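Local structure of L protein (CAS virus, 5MV0) at residues P154-F159 with L199-S204. The protein is the N-terminal domain of a reptarenavirus L protein and probably serves as the endonuclease that cuts capped primers from host mRNA. Residues are numbered along the deposited sequence; the frame is centred on the assembly and turned at random.
Sequences PERLLF and LTSEFS
Arg156 reaches from the first turn of helix 155-170 to Ser201, where the chain leaves helix 196-200. Its NH2 lies 2.7 Å from Ser201 OG in a bent hydrogen bond (137° at the hydrogen), with the hydroxyl 27° out of the guanidinium plane; NH1 adds a weak bond of 3.3 Å to the same OG. Serine suits the site because its hydroxyl can accept and donate at once: OG gives its own proton in a weak bond to Lys197 O, while Arg156 NE forms a salt bridge with Glu160, so the guanidinium is held at two points and its rotation is restricted. With CG anti to the backbone N and a bend at chi2, the long arginine chain spans the gap between the backbones while Phe203 CD1 covers one guanidinium face, the two planes 37° apart.

Branched Leu157 brings a methyl, CD2, to the far end of the Phe203 ring, 3.7 Å from CZ. The flat Phe159 ring has Leu199 CD2 at its edge, 3.9 Å from CE1, and Leu199 O accepts a hydrogen bond from Lys163 NZ. The contact thus ties the C-terminal tail to the start of helix 155-170, in the arenavirus cap-snatching domain (PDDEXK clan). Asp32 of the second subunit packs on Leu157 and Phe203, which also touch helix 4-20, while Leu191 of helix 181-192 meets Phe159 and Leu199.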
loop_
_atom_site.group_PDB
_atom_site.type_symbol
_atom_site.label_atom_id
_atom_site.label_comp_id
_atom_site.label_asym_id
_atom_site.label_seq_id
_atom_site.Cartn_x
_atom_site.Cartn_y
_atom_site.Cartn_z
ATOM N N PRO B 154 5.438 -9.895 4.934
ATOM C CA PRO B 154 5.911 -10.717 6.058
ATOM C C PRO B 154 4.908 -11.811 6.409
ATOM O O PRO B 154 3.697 -11.575 6.456
ATOM C CB PRO B 154 6.055 -9.710 7.208
ATOM C CG PRO B 154 6.154 -8.354 6.549
ATOM C CD PRO B 154 5.360 -8.457 5.267
ATOM N N GLU B 155 5.431 -13.014 6.678
ATOM C CA GLU B 155 4.554 -14.151 6.945
ATOM C C GLU B 155 3.665 -13.910 8.156
ATOM O O GLU B 155 2.542 -14.430 8.213
ATOM C CB GLU B 155 5.360 -15.438 7.151
ATOM C CG GLU B 155 4.450 -16.661 7.136
ATOM C CD GLU B 155 5.158 -17.978 7.403
ATOM O OE1 GLU B 155 6.396 -17.985 7.592
ATOM O OE2 GLU B 155 4.455 -19.010 7.425
ATOM N N ARG B 156 4.136 -13.125 9.129
ATOM C CA ARG B 156 3.311 -12.865 10.302
ATOM C C ARG B 156 2.008 -12.168 9.917
ATOM O O ARG B 156 0.963 -12.405 10.538
ATOM C CB ARG B 156 4.095 -12.027 11.310
ATOM C CG ARG B 156 3.374 -11.796 12.615
ATOM C CD ARG B 156 2.961 -13.117 13.235
ATOM N NE ARG B 156 2.197 -12.938 14.468
ATOM C CZ ARG B 156 2.713 -12.997 15.691
ATOM N NH1 ARG B 156 4.012 -13.228 15.862
ATOM N NH2 ARG B 156 1.923 -12.829 16.744
ATOM N N LEU B 157 2.047 -11.305 8.902
ATOM C CA LEU B 157 0.825 -10.606 8.504
ATOM C C LEU B 157 -0.150 -11.543 7.792
ATOM O O LEU B 157 -1.367 -11.446 7.996
ATOM C CB LEU B 157 1.170 -9.401 7.632
ATOM C CG LEU B 157 1.978 -8.288 8.313
ATOM C CD1 LEU B 157 2.235 -7.120 7.352
ATOM C CD2 LEU B 157 1.266 -7.802 9.579
ATOM N N LEU B 158 0.355 -12.455 6.952
ATOM C CA LEU B 158 -0.503 -13.496 6.388
ATOM C C LEU B 158 -1.143 -14.321 7.484
ATOM O O LEU B 158 -2.314 -14.715 7.378
ATOM C CB LEU B 158 0.290 -14.425 5.467
ATOM C CG LEU B 158 0.436 -14.121 3.977
ATOM C CD1 LEU B 158 -0.929 -14.138 3.250
ATOM C CD2 LEU B 158 1.137 -12.806 3.790
ATOM N N PHE B 159 -0.363 -14.652 8.515
ATOM C CA PHE B 159 -0.899 -15.377 9.659
ATOM C C PHE B 159 -2.011 -14.589 10.341
ATOM O O PHE B 159 -3.058 -15.145 10.685
ATOM C CB PHE B 159 0.210 -15.689 10.671
ATOM C CG PHE B 159 -0.330 -16.142 11.998
ATOM C CD1 PHE B 159 -0.829 -17.435 12.145
ATOM C CD2 PHE B 159 -0.413 -15.264 13.075
ATOM C CE1 PHE B 159 -1.376 -17.852 13.357
ATOM C CE2 PHE B 159 -0.961 -15.675 14.287
ATOM C CZ PHE B 159 -1.431 -16.969 14.434
ATOM N N LEU B 199 0.956 -18.737 17.226
ATOM C CA LEU B 199 -0.455 -18.867 17.564
ATOM C C LEU B 199 -0.810 -18.148 18.858
ATOM O O LEU B 199 -1.949 -17.693 19.012
ATOM C CB LEU B 199 -0.828 -20.347 17.667
ATOM C CG LEU B 199 -1.102 -21.072 16.355
ATOM C CD1 LEU B 199 -0.976 -22.588 16.508
ATOM C CD2 LEU B 199 -2.495 -20.697 15.836
ATOM N N THR B 200 0.131 -18.044 19.804
ATOM C CA THR B 200 -0.195 -17.568 21.141
ATOM C C THR B 200 0.417 -16.219 21.483
ATOM O O THR B 200 0.083 -15.658 22.530
ATOM C CB THR B 200 0.236 -18.595 22.209
ATOM O OG1 THR B 200 1.665 -18.783 22.182
ATOM C CG2 THR B 200 -0.477 -19.937 21.993
ATOM N N SER B 201 1.291 -15.681 20.645
ATOM C CA SER B 201 1.968 -14.443 20.995
ATOM C C SER B 201 1.071 -13.240 20.715
ATOM O O SER B 201 0.224 -13.261 19.818
ATOM C CB SER B 201 3.269 -14.305 20.211
ATOM O OG SER B 201 2.976 -14.207 18.831
ATOM N N GLU B 202 1.267 -12.182 21.494
ATOM C CA GLU B 202 0.518 -10.956 21.263
ATOM C C GLU B 202 0.991 -10.302 19.971
ATOM O O GLU B 202 2.177 -10.330 19.641
ATOM C CB GLU B 202 0.678 -9.990 22.441
ATOM C CG GLU B 202 0.626 -8.512 22.037
ATOM C CD GLU B 202 0.185 -7.589 23.162
ATOM O OE1 GLU B 202 -0.207 -8.098 24.236
ATOM O OE2 GLU B 202 0.222 -6.351 22.964
ATOM N N PHE B 203 0.048 -9.749 19.216
ATOM C CA PHE B 203 0.354 -8.993 18.013
ATOM C C PHE B 203 -0.272 -7.616 18.152
ATOM O O PHE B 203 -1.454 -7.499 18.489
ATOM C CB PHE B 203 -0.163 -9.686 16.747
ATOM C CG PHE B 203 0.085 -8.895 15.489
ATOM C CD1 PHE B 203 1.335 -8.909 14.877
ATOM C CD2 PHE B 203 -0.928 -8.131 14.924
ATOM C CE1 PHE B 203 1.575 -8.165 13.718
ATOM C CE2 PHE B 203 -0.694 -7.393 13.774
ATOM C CZ PHE B 203 0.562 -7.411 13.172
ATOM N N SER B 204 0.517 -6.576 17.906
ATOM C CA SER B 204 0.029 -5.229 18.133
ATOM C C SER B 204 -0.078 -4.393 16.864
ATOM O O SER B 204 -0.553 -3.255 16.938
ATOM C CB SER B 204 0.919 -4.513 19.157
ATOM O OG SER B 204 2.233 -4.350 18.650
#